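Local coordinates for spore germination protein GerM (Bacillus subtilis subsp. subtilis str. 168, PDB 6GZB) that is of unknown molecular function but affects both sporulation and germination, and is built from two GerMN domains in tandem, at residues 57-61 / 97-103; 62-66 / 184-188; 284-290 / 317-321; 202-206 / 216-220. All coordinates share one frame; numbering follows the deposited sequence.

Contact 1. Residues 57-61 / 97-103; sequences YLIDK and PNGFRAV
The guanidinium of Arg101 lies against Ile59. CD1 of Ile59 sits over one face, offset toward the rim, 3.8 Å above the plane. A water in the plane of the group meets its edge, accepting from Arg101 NE and donating to Asp60 O, which ties the arginine back to the opposite backbone. The ring of Phe100 is met obliquely by CB of Asp60, 3.5 Å from CE2, and by CB of Leu58. Pro97 O lies at the edge of this ring, in its plane. Arg101 starts with CG between its backbone N and carbonyl carbon (chi1 64°) and then runs extended, which carries the charged end past Ile59 to a salt bridge with Asp135. The backbones of Ile59 and Arg101 form an antiparallel hydrogen-bonded pair. Ile59 N reaches Arg101 O at 3.2 Å, and Arg101 N reaches Ile59 O at 2.8 Å. CG2 of Val103 packs on Ile59 CG1 at 4.0 Å. A type II turn with Gly99 at its third position leads into the short strand. Within this chain, strand 100-101 is an outer strand beside strand 51-60, whose other neighbour is strand 65-73. Helix 136-147 packs against Ile59 and Val103.

Contact 2. Residues 62-66 / 184-188; sequences NGYVV and GINLE
The side chain of Asn186 lies against the backbone of Val65, its CG 3.6 Å from Val65 N. The main chain of Asn186 is placed separately: its N bonds to Gln141 OE1.

One aromatic contact adds to this. The amide of Asn186 stands at the edge of the Tyr64 ring, with CG 3.7 Å from Tyr64 CD1. The two planes are 81° apart, so the groups do not stack. The hydroxyl of Tyr64 bonds elsewhere, to the backbone oxygen of Ser245.

The apolar part is small. Val65 CG1 meets Ile185 CD1 at 3.8 Å, and the two side chains pass at a slant. Ile185 has CG1 anti to the backbone N (chi1 -175°), and its extended chain carries CD1 to the valine.

The contact joins the start of strand 65-73 to the long loop between strands 163-164 and 198-208. Helix 136-147 packs on both Val65 and Ile185, through Gln141. Strand 213-223 meets Tyr64 through Val216 and bonds to Ile185 through Thr219.

Contact 3. Residues 284-290 / 317-321; sequences TKMISSE and ELVNE
This is a surface contact between two mostly non-regular segments joined by a single backbone bridge, with a helix N-cap at one end. Residues 284-288 lead into helix 289-299, which begins with Ser289 and Glu290. Residues 317-321 lie in the loop between strands 307-312 and 330-331. The bridge pairs Met286 with Val319. Val319 N donates to Lys285 O at 3.0 Å. Ile287 N donates to Val319 O at 2.9 Å.

Charge closes one end. Lys285 NZ forms a salt bridge with Glu317 OE2, 2.6 Å long, meeting the oxygen nearly along its C-O bond. Both chains are extended beyond CG and slant across each other. With an alanine here instead of the lysine, the Glu317 carboxylate would probably lose this mate and be freer to turn.

Met286 lies along the facing backbone. Its CG is anti to the backbone N (chi1 -170°), and its SD comes 3.6 Å from Glu321 CA. Val319 CG2 packs beside Met286 CB. Ile287 and Leu318 are both buried; Ile287 touches Leu326 and Leu318 touches Val310.

Ser288 is the N-cap of helix 289-299. Its OG receives Val291 N and also bonds to Asp250. The carboxylate of Glu321 lies by the same helix start and takes a weak bond from Ser289 N. A nearby water donates to Ile287 O at 2.7 Å and weakly accepts from Glu321 N at 3.2 Å.

Contact 4. Residues 202-206 / 216-220; sequences TVYYL and VPVTK
Val203 and Val218 bond backbone to backbone in both directions, and so do Tyr205 and Val216. Val218 N meets Val203 O at 2.8 Å, and Val216 N meets Tyr205 O at 2.8 Å. Tyr204 and Pro217 form the non-hydrogen-bonded pair between them; Thr202 and Thr219 form another beyond Val203 and Val218.

The aromatic contact is a CH-pi interaction. CB of Pro217 sits over one face of the Tyr204 ring, 3.8 Å from its centroid and 21° off the normal. The hydroxyl of this tyrosine bonds to Glu301. Thr202 CG2 packs on the same proline CB.

These pairs belong to the antiparallel beta hairpin of strands 198-208 and 213-223, within the second GerMN domain. Tyr204, Pro217 and both threonines lie on one face of the hairpin; Val203, Tyr205, Val216 and Val218 lie on the other. On that second face, Val218 CG2 stands at the edge of the Tyr205 ring, 4.1 Å from CD2.

Polar side chains complete the contact. Lys220 NZ donates to Tyr205 OH at 2.7 Å and also forms a salt bridge with Glu236. The bend at chi3 (82°) turns the lysine end to the hydroxyl. Were Tyr205 a leucine, Lys220 NZ would probably lose this acceptor, and a gap would be likely to open beside Val218. Thr202 OG1 and Thr219 OG1 share a weak hydrogen bond at 3.4 Å; Thr219 OG1 also bonds to Ile185 N.

Contacts 1 and 2 both reach the sheet of strands 51-60, 65-73 and 100-101, contact 2 through residues 65-66 alone. A probable hydrogen bond between Leu58 O and Val66 N, 2.8 Å long, links them, and their centres are 12 Å apart. Contact 2 also reaches contact 4, with centres 8 Å apart. There Ile185 N lies 2.8 Å from Thr219 OG1, a probable hydrogen bond. The loop 184-188 therefore bridges the first sheet and the hairpin. Contacts 1 and 4 do not touch; their centres are about 17 Å apart. Contact 3 is the outlying one, about 31 Å from contact 1 between centres. It touches contact 4 where Glu290 CG packs on Leu206 CD2 at 3.6 Å.

Contact 1. Residues 57-61 / 97-103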
loop_
_atom_site.group_PDB
_atom_site.type_symbol
_atom_site.label_atom_id
_atom_site.label_comp_id
_atom_site.label_asym_id
_atom_site.label_seq_id
_atom_site.Cartn_x
_atom_site.Cartn_y
_atom_site.Cartn_z
ATOM N N TYR A 57 6.444 -1.979 6.180
ATOM C CA TYR A 57 5.388 -2.861 5.714
ATOM C C TYR A 57 5.394 -4.152 6.524
ATOM O O TYR A 57 6.129 -5.106 6.239
ATOM C CB TYR A 57 5.494 -3.094 4.197
ATOM C CG TYR A 57 4.943 -1.915 3.414
ATOM C CD1 TYR A 57 5.673 -0.740 3.300
ATOM C CD2 TYR A 57 3.619 -1.891 3.007
ATOM C CE1 TYR A 57 5.138 0.383 2.687
ATOM C CE2 TYR A 57 3.079 -0.773 2.398
ATOM C CZ TYR A 57 3.837 0.369 2.257
ATOM O OH TYR A 57 3.285 1.491 1.660
ATOM N N LEU A 58 4.612 -4.127 7.596
ATOM C CA LEU A 58 4.542 -5.235 8.531
ATOM C C LEU A 58 3.382 -6.149 8.164
ATOM O O LEU A 58 2.637 -5.876 7.218
ATOM C CB LEU A 58 4.362 -4.693 9.958
ATOM C CG LEU A 58 5.424 -3.691 10.406
ATOM C CD1 LEU A 58 5.072 -3.111 11.764
ATOM C CD2 LEU A 58 6.807 -4.331 10.435
ATOM N N ILE A 59 3.218 -7.227 8.927
ATOM C CA ILE A 59 2.114 -8.147 8.709
ATOM C C ILE A 59 1.102 -8.033 9.843
ATOM O O ILE A 59 1.447 -8.193 11.002
ATOM C CB ILE A 59 2.628 -9.589 8.589
ATOM C CG1 ILE A 59 3.634 -9.689 7.430
ATOM C CG2 ILE A 59 1.463 -10.545 8.362
ATOM C CD1 ILE A 59 4.475 -10.941 7.442
ATOM N N ASP A 60 -0.148 -7.748 9.508
ATOM C CA ASP A 60 -1.182 -7.604 10.527
ATOM C C ASP A 60 -1.765 -8.961 10.939
ATOM O O ASP A 60 -1.328 -10.011 10.457
ATOM C CB ASP A 60 -2.263 -6.595 10.090
ATOM C CG ASP A 60 -3.414 -7.221 9.325
ATOM O OD1 ASP A 60 -3.321 -8.391 8.870
ATOM O OD2 ASP A 60 -4.406 -6.477 9.117
ATOM N N LYS A 61 -2.678 -8.946 11.901
ATOM C CA LYS A 61 -3.061 -10.183 12.574
ATOM C C LYS A 61 -3.860 -11.093 11.664
ATOM O O LYS A 61 -4.004 -12.280 11.946
ATOM C CB LYS A 61 -3.839 -9.907 13.858
ATOM C CG LYS A 61 -5.133 -9.147 13.667
ATOM C CD LYS A 61 -5.933 -9.131 14.966
ATOM C CE LYS A 61 -6.373 -7.730 15.353
ATOM N NZ LYS A 61 -7.299 -7.137 14.353
ATOM N N PRO A 97 3.644 -2.014 16.825
ATOM C CA PRO A 97 2.264 -1.858 17.260
ATOM C C PRO A 97 1.576 -3.187 17.537
ATOM O O PRO A 97 1.864 -4.201 16.885
ATOM C CB PRO A 97 1.595 -1.145 16.080
ATOM C CG PRO A 97 2.710 -0.437 15.395
ATOM C CD PRO A 97 3.902 -1.326 15.552
ATOM N N ASN A 98 0.598 -3.148 18.431
ATOM C CA ASN A 98 -0.248 -4.299 18.695
ATOM C C ASN A 98 -0.995 -4.703 17.423
ATOM O O ASN A 98 -1.533 -3.858 16.707
ATOM C CB ASN A 98 -1.259 -3.979 19.809
ATOM C CG ASN A 98 -0.602 -3.768 21.167
ATOM O OD1 ASN A 98 0.479 -4.284 21.447
ATOM N ND2 ASN A 98 -1.273 -3.014 22.026
ATOM N N GLY A 99 -1.088 -6.008 17.193
ATOM C CA GLY A 99 -1.821 -6.549 16.054
ATOM C C GLY A 99 -0.967 -6.648 14.797
ATOM O O GLY A 99 -1.485 -6.877 13.704
ATOM N N PHE A 100 0.336 -6.450 14.949
ATOM C CA PHE A 100 1.273 -6.556 13.833
ATOM C C PHE A 100 2.482 -7.376 14.239
ATOM O O PHE A 100 2.855 -7.389 15.411
ATOM C CB PHE A 100 1.744 -5.164 13.390
ATOM C CG PHE A 100 0.670 -4.340 12.761
ATOM C CD1 PHE A 100 -0.180 -3.574 13.546
ATOM C CD2 PHE A 100 0.480 -4.360 11.388
ATOM C CE1 PHE A 100 -1.179 -2.821 12.964
ATOM C CE2 PHE A 100 -0.544 -3.639 10.809
ATOM C CZ PHE A 100 -1.363 -2.858 11.599
ATOM N N ARG A 101 3.134 -7.996 13.256
ATOM C CA ARG A 101 4.386 -8.708 13.496
ATOM C C ARG A 101 5.440 -8.325 12.461
ATOM O O ARG A 101 5.113 -7.840 11.383
ATOM C CB ARG A 101 4.166 -10.227 13.479
ATOM C CG ARG A 101 3.698 -10.798 12.149
ATOM C CD ARG A 101 3.532 -12.320 12.220
ATOM N NE ARG A 101 2.746 -12.894 11.115
ATOM C CZ ARG A 101 3.255 -13.623 10.117
ATOM N NH1 ARG A 101 4.553 -13.851 10.045
ATOM N NH2 ARG A 101 2.467 -14.104 9.172
ATOM N N ALA A 102 6.708 -8.508 12.827
ATOM C CA ALA A 102 7.819 -8.260 11.931
ATOM C C ALA A 102 7.854 -9.311 10.831
ATOM O O ALA A 102 7.052 -10.245 10.826
ATOM C CB ALA A 102 9.119 -8.245 12.706
ATOM N N VAL A 103 8.763 -9.146 9.881
ATOM C CA VAL A 103 8.649 -9.840 8.594
ATOM C C VAL A 103 9.851 -10.742 8.306
ATOM O O VAL A 103 9.698 -11.881 7.878
ATOM C CB VAL A 103 8.510 -8.828 7.441
ATOM C CG1 VAL A 103 8.480 -9.543 6.097
ATOM C CG2 VAL A 103 7.255 -7.997 7.617
HETATM O O HOH W 1 -0.373 -12.856 10.944
#

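Contact 2. Residues 62-66 / 184-188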
loop_
_atom_site.group_PDB
_atom_site.type_symbol
_atom_site.label_atom_id
_atom_site.label_comp_id
_atom_site.label_asym_id
_atom_site.label_seq_id
_atom_site.Cartn_x
_atom_site.Cartn_y
_atom_site.Cartn_z
ATOM N N ASN A 62 -4.345 -10.555 10.550
ATOM C CA ASN A 62 -5.109 -11.357 9.587
ATOM C C ASN A 62 -4.267 -11.753 8.365
ATOM O O ASN A 62 -4.763 -12.390 7.436
ATOM C CB ASN A 62 -6.360 -10.595 9.154
ATOM C CG ASN A 62 -7.380 -10.469 10.282
ATOM O OD1 ASN A 62 -8.010 -9.424 10.456
ATOM N ND2 ASN A 62 -7.540 -11.535 11.055
ATOM N N GLY A 63 -2.983 -11.420 8.393
ATOM C CA GLY A 63 -2.066 -11.855 7.339
ATOM C C GLY A 63 -1.758 -10.813 6.267
ATOM O O GLY A 63 -0.971 -11.075 5.358
ATOM N N TYR A 64 -2.337 -9.623 6.380
ATOM C CA TYR A 64 -2.122 -8.584 5.363
ATOM C C TYR A 64 -0.780 -7.894 5.556
ATOM O O TYR A 64 -0.386 -7.571 6.679
ATOM C CB TYR A 64 -3.235 -7.541 5.387
ATOM C CG TYR A 64 -4.563 -8.059 4.915
ATOM C CD1 TYR A 64 -4.887 -8.092 3.559
ATOM C CD2 TYR A 64 -5.512 -8.499 5.828
ATOM C CE1 TYR A 64 -6.123 -8.556 3.132
ATOM C CE2 TYR A 64 -6.726 -9.006 5.410
ATOM C CZ TYR A 64 -7.037 -9.022 4.065
ATOM O OH TYR A 64 -8.258 -9.529 3.669
ATOM N N VAL A 65 -0.091 -7.649 4.445
ATOM C CA VAL A 65 1.050 -6.749 4.439
ATOM C C VAL A 65 0.531 -5.320 4.408
ATOM O O VAL A 65 -0.248 -4.957 3.531
ATOM C CB VAL A 65 1.963 -7.013 3.223
ATOM C CG1 VAL A 65 3.169 -6.089 3.239
ATOM C CG2 VAL A 65 2.394 -8.467 3.214
ATOM N N VAL A 66 0.944 -4.528 5.390
ATOM C CA VAL A 66 0.336 -3.222 5.638
ATOM C C VAL A 66 1.405 -2.241 6.092
ATOM O O VAL A 66 2.261 -2.583 6.907
ATOM C CB VAL A 66 -0.700 -3.273 6.784
ATOM C CG1 VAL A 66 -1.460 -1.961 6.840
ATOM C CG2 VAL A 66 -1.654 -4.448 6.626
ATOM N N GLY A 184 2.133 -5.769 -7.250
ATOM C CA GLY A 184 0.937 -5.950 -6.429
ATOM C C GLY A 184 1.265 -6.222 -4.975
ATOM O O GLY A 184 2.435 -6.271 -4.574
ATOM N N ILE A 185 0.214 -6.402 -4.184
ATOM C CA ILE A 185 0.349 -6.619 -2.753
ATOM C C ILE A 185 -0.944 -7.236 -2.237
ATOM O O ILE A 185 -2.022 -6.898 -2.723
ATOM C CB ILE A 185 0.663 -5.291 -2.019
ATOM C CG1 ILE A 185 0.926 -5.537 -0.537
ATOM C CG2 ILE A 185 -0.460 -4.285 -2.195
ATOM C CD1 ILE A 185 1.683 -4.403 0.129
ATOM N N ASN A 186 -0.832 -8.204 -1.328
ATOM C CA ASN A 186 -2.006 -8.897 -0.803
ATOM C C ASN A 186 -2.944 -9.338 -1.925
ATOM O O ASN A 186 -4.133 -8.988 -1.933
ATOM C CB ASN A 186 -2.778 -7.987 0.160
ATOM C CG ASN A 186 -1.954 -7.556 1.346
ATOM O OD1 ASN A 186 -1.959 -6.382 1.735
ATOM N ND2 ASN A 186 -1.244 -8.497 1.935
ATOM N N LEU A 187 -2.413 -10.077 -2.888
ATOM C CA LEU A 187 -3.178 -10.425 -4.094
ATOM C C LEU A 187 -4.462 -11.164 -3.749
ATOM O O LEU A 187 -4.422 -12.162 -3.043
ATOM C CB LEU A 187 -2.333 -11.311 -5.025
ATOM C CG LEU A 187 -0.960 -10.759 -5.431
ATOM C CD1 LEU A 187 -0.226 -11.774 -6.299
ATOM C CD2 LEU A 187 -1.067 -9.421 -6.152
ATOM N N GLU A 188 -5.587 -10.722 -4.303
ATOM C CA GLU A 188 -6.828 -11.473 -4.183
ATOM C C GLU A 188 -6.758 -12.713 -5.053
ATOM O O GLU A 188 -6.660 -12.608 -6.271
ATOM C CB GLU A 188 -8.033 -10.625 -4.605
ATOM C CG GLU A 188 -8.630 -9.813 -3.474
ATOM C CD GLU A 188 -9.891 -9.082 -3.884
ATOM O OE1 GLU A 188 -10.493 -8.409 -3.018
ATOM O OE2 GLU A 188 -10.237 -9.127 -5.086
#

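Contact 3. Residues 284-290 / 317-321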
loop_
_atom_site.group_PDB
_atom_site.type_symbol
_atom_site.label_atom_id
_atom_site.label_comp_id
_atom_site.label_asym_id
_atom_site.label_seq_id
_atom_site.Cartn_x
_atom_site.Cartn_y
_atom_site.Cartn_z
ATOM N N THR A 284 -25.776 18.725 5.225
ATOM C CA THR A 284 -24.411 19.159 5.503
ATOM C C THR A 284 -23.406 18.625 4.468
ATOM O O THR A 284 -22.433 19.301 4.127
ATOM C CB THR A 284 -23.981 18.762 6.934
ATOM O OG1 THR A 284 -22.660 18.210 6.912
ATOM C CG2 THR A 284 -24.947 17.741 7.539
ATOM N N LYS A 285 -23.663 17.423 3.955
ATOM C CA LYS A 285 -22.895 16.858 2.837
ATOM C C LYS A 285 -21.456 16.517 3.221
ATOM O O LYS A 285 -20.494 16.936 2.574
ATOM C CB LYS A 285 -22.922 17.781 1.625
ATOM C CG LYS A 285 -24.268 17.809 0.919
ATOM C CD LYS A 285 -24.196 18.621 -0.361
ATOM C CE LYS A 285 -25.580 18.943 -0.900
ATOM N NZ LYS A 285 -25.530 19.117 -2.375
ATOM N N MET A 286 -21.336 15.682 4.242
ATOM C CA MET A 286 -20.055 15.276 4.768
ATOM C C MET A 286 -19.584 13.986 4.106
ATOM O O MET A 286 -20.327 13.018 3.987
ATOM C CB MET A 286 -20.166 15.061 6.277
ATOM C CG MET A 286 -18.830 14.873 6.978
ATOM S SD MET A 286 -19.021 14.778 8.762
ATOM C CE MET A 286 -19.376 16.498 9.153
ATOM N N ILE A 287 -18.325 13.979 3.700
ATOM C CA ILE A 287 -17.669 12.762 3.263
ATOM C C ILE A 287 -16.756 12.302 4.386
ATOM O O ILE A 287 -16.022 13.100 4.974
ATOM C CB ILE A 287 -16.864 13.013 1.975
ATOM C CG1 ILE A 287 -16.291 11.707 1.436
ATOM C CG2 ILE A 287 -15.747 14.019 2.220
ATOM C CD1 ILE A 287 -15.745 11.826 0.024
ATOM N N SER A 288 -16.864 11.033 4.754
ATOM C CA SER A 288 -16.118 10.531 5.898
ATOM C C SER A 288 -14.630 10.466 5.577
ATOM O O SER A 288 -14.230 10.364 4.418
ATOM C CB SER A 288 -16.626 9.145 6.300
ATOM O OG SER A 288 -16.006 8.134 5.540
ATOM N N SER A 289 -13.817 10.577 6.614
ATOM C CA SER A 289 -12.376 10.477 6.488
ATOM C C SER A 289 -11.940 9.147 5.883
ATOM O O SER A 289 -10.930 9.081 5.186
ATOM C CB SER A 289 -11.740 10.635 7.863
ATOM O OG SER A 289 -11.450 11.995 8.114
ATOM N N GLU A 290 -12.662 8.085 6.226
ATOM C CA GLU A 290 -12.327 6.751 5.779
ATOM C C GLU A 290 -12.544 6.637 4.276
ATOM O O GLU A 290 -11.752 6.026 3.568
ATOM C CB GLU A 290 -13.190 5.711 6.505
ATOM C CG GLU A 290 -12.799 5.512 7.961
ATOM C CD GLU A 290 -13.381 6.565 8.890
ATOM O OE1 GLU A 290 -14.169 7.415 8.427
ATOM O OE2 GLU A 290 -13.017 6.559 10.082
ATOM N N GLU A 317 -19.156 20.892 -3.083
ATOM C CA GLU A 317 -19.954 21.160 -1.898
ATOM C C GLU A 317 -19.686 20.158 -0.779
ATOM O O GLU A 317 -20.432 20.104 0.198
ATOM C CB GLU A 317 -21.441 21.099 -2.255
ATOM C CG GLU A 317 -21.951 22.310 -3.017
ATOM C CD GLU A 317 -23.412 22.181 -3.388
ATOM O OE1 GLU A 317 -23.933 23.090 -4.070
ATOM O OE2 GLU A 317 -24.037 21.169 -2.992
ATOM N N LEU A 318 -18.694 19.289 -0.944
ATOM C CA LEU A 318 -18.430 18.300 0.106
ATOM C C LEU A 318 -17.625 18.938 1.228
ATOM O O LEU A 318 -16.751 19.772 0.980
ATOM C CB LEU A 318 -17.710 17.069 -0.445
ATOM C CG LEU A 318 -18.527 16.259 -1.454
ATOM C CD1 LEU A 318 -17.615 15.392 -2.300
ATOM C CD2 LEU A 318 -19.587 15.428 -0.763
ATOM N N VAL A 319 -17.956 18.579 2.464
ATOM C CA VAL A 319 -17.143 18.966 3.604
ATOM C C VAL A 319 -16.605 17.724 4.293
ATOM O O VAL A 319 -17.178 16.652 4.190
ATOM C CB VAL A 319 -17.933 19.828 4.612
ATOM C CG1 VAL A 319 -18.610 20.990 3.898
ATOM C CG2 VAL A 319 -18.970 18.993 5.336
ATOM N N ASN A 320 -15.485 17.872 4.985
ATOM C CA ASN A 320 -14.918 16.759 5.733
ATOM C C ASN A 320 -15.543 16.709 7.125
ATOM O O ASN A 320 -16.551 17.365 7.384
ATOM C CB ASN A 320 -13.395 16.893 5.819
ATOM C CG ASN A 320 -12.957 18.110 6.616
ATOM O OD1 ASN A 320 -13.759 18.751 7.298
ATOM N ND2 ASN A 320 -11.686 18.452 6.506
ATOM N N GLU A 321 -14.962 15.912 8.016
ATOM C CA GLU A 321 -15.582 15.655 9.316
ATOM C C GLU A 321 -15.444 16.858 10.245
ATOM O O GLU A 321 -16.208 17.000 11.190
ATOM C CB GLU A 321 -14.978 14.403 9.959
ATOM C CG GLU A 321 -15.064 13.164 9.072
ATOM C CD GLU A 321 -14.922 11.871 9.846
ATOM O OE1 GLU A 321 -14.176 11.855 10.847
ATOM O OE2 GLU A 321 -15.536 10.864 9.440
HETATM O O HOH W 2 -13.692 13.702 6.134
#

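Contact 4. Residues 202-206 / 216-220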
loop_
_atom_site.group_PDB
_atom_site.type_symbol
_atom_site.label_atom_id
_atom_site.label_comp_id
_atom_site.label_asym_id
_atom_site.label_seq_id
_atom_site.Cartn_x
_atom_site.Cartn_y
_atom_site.Cartn_z
ATOM N N THR A 202 -4.495 -1.891 -7.472
ATOM C CA THR A 202 -4.430 -1.820 -6.026
ATOM C C THR A 202 -5.485 -0.880 -5.488
ATOM O O THR A 202 -5.671 0.233 -5.997
ATOM C CB THR A 202 -3.040 -1.383 -5.566
ATOM O OG1 THR A 202 -2.118 -2.433 -5.872
ATOM C CG2 THR A 202 -3.015 -1.109 -4.066
ATOM N N VAL A 203 -6.225 -1.380 -4.504
ATOM C CA VAL A 203 -7.327 -0.649 -3.886
ATOM C C VAL A 203 -7.171 -0.758 -2.368
ATOM O O VAL A 203 -6.844 -1.826 -1.843
ATOM C CB VAL A 203 -8.670 -1.274 -4.312
ATOM C CG1 VAL A 203 -9.838 -0.673 -3.556
ATOM C CG2 VAL A 203 -8.863 -1.125 -5.815
ATOM N N TYR A 204 -7.365 0.355 -1.671
ATOM C CA TYR A 204 -7.206 0.390 -0.221
ATOM C C TYR A 204 -8.535 0.189 0.491
ATOM O O TYR A 204 -9.520 0.870 0.205
ATOM C CB TYR A 204 -6.584 1.709 0.230
ATOM C CG TYR A 204 -5.092 1.783 0.026
ATOM C CD1 TYR A 204 -4.550 2.151 -1.198
ATOM C CD2 TYR A 204 -4.230 1.527 1.066
ATOM C CE1 TYR A 204 -3.178 2.259 -1.365
ATOM C CE2 TYR A 204 -2.863 1.627 0.912
ATOM C CZ TYR A 204 -2.339 1.967 -0.314
ATOM O OH TYR A 204 -0.969 2.061 -0.454
ATOM N N TYR A 205 -8.552 -0.767 1.412
ATOM C CA TYR A 205 -9.703 -0.970 2.259
ATOM C C TYR A 205 -9.341 -0.671 3.695
ATOM O O TYR A 205 -8.177 -0.459 4.024
ATOM C CB TYR A 205 -10.221 -2.403 2.127
ATOM C CG TYR A 205 -10.713 -2.730 0.745
ATOM C CD1 TYR A 205 -11.921 -2.227 0.285
ATOM C CD2 TYR A 205 -9.968 -3.527 -0.107
ATOM C CE1 TYR A 205 -12.384 -2.539 -0.983
ATOM C CE2 TYR A 205 -10.402 -3.814 -1.388
ATOM C CZ TYR A 205 -11.621 -3.342 -1.810
ATOM O OH TYR A 205 -12.041 -3.630 -3.083
ATOM N N LEU A 206 -10.357 -0.663 4.548
ATOM C CA LEU A 206 -10.200 -0.235 5.931
ATOM C C LEU A 206 -10.145 -1.449 6.846
ATOM O O LEU A 206 -10.785 -2.471 6.587
ATOM C CB LEU A 206 -11.374 0.674 6.287
ATOM C CG LEU A 206 -11.414 1.355 7.649
ATOM C CD1 LEU A 206 -10.337 2.422 7.767
ATOM C CD2 LEU A 206 -12.787 1.960 7.882
ATOM N N VAL A 216 -5.426 -0.808 4.211
ATOM C CA VAL A 216 -4.786 -2.005 3.704
ATOM C C VAL A 216 -4.938 -2.083 2.185
ATOM O O VAL A 216 -6.057 -2.041 1.656
ATOM C CB VAL A 216 -5.439 -3.259 4.302
ATOM C CG1 VAL A 216 -4.782 -4.516 3.747
ATOM C CG2 VAL A 216 -5.360 -3.218 5.819
ATOM N N PRO A 217 -3.811 -2.155 1.477
ATOM C CA PRO A 217 -3.842 -2.201 0.019
ATOM C C PRO A 217 -4.042 -3.636 -0.454
ATOM O O PRO A 217 -3.431 -4.551 0.093
ATOM C CB PRO A 217 -2.452 -1.698 -0.364
ATOM C CG PRO A 217 -1.578 -2.123 0.758
ATOM C CD PRO A 217 -2.433 -2.139 2.001
ATOM N N VAL A 218 -4.937 -3.828 -1.413
ATOM C CA VAL A 218 -5.233 -5.148 -1.951
ATOM C C VAL A 218 -5.250 -5.051 -3.476
ATOM O O VAL A 218 -5.922 -4.191 -4.049
ATOM C CB VAL A 218 -6.609 -5.642 -1.459
ATOM C CG1 VAL A 218 -7.013 -6.908 -2.173
ATOM C CG2 VAL A 218 -6.585 -5.868 0.047
ATOM N N THR A 219 -4.498 -5.924 -4.134
ATOM C CA THR A 219 -4.502 -5.970 -5.598
ATOM C C THR A 219 -5.677 -6.805 -6.108
ATOM O O THR A 219 -5.754 -8.003 -5.864
ATOM C CB THR A 219 -3.199 -6.564 -6.140
ATOM O OG1 THR A 219 -2.088 -5.805 -5.649
ATOM C CG2 THR A 219 -3.197 -6.533 -7.656
ATOM N N LYS A 220 -6.607 -6.148 -6.787
ATOM C CA LYS A 220 -7.771 -6.809 -7.348
ATOM C C LYS A 220 -7.578 -7.037 -8.845
ATOM O O LYS A 220 -6.667 -6.469 -9.454
ATOM C CB LYS A 220 -9.004 -5.938 -7.121
ATOM C CG LYS A 220 -9.185 -5.547 -5.664
ATOM C CD LYS A 220 -10.592 -5.057 -5.401
ATOM C CE LYS A 220 -11.535 -6.225 -5.201
ATOM N NZ LYS A 220 -12.752 -5.820 -4.450
#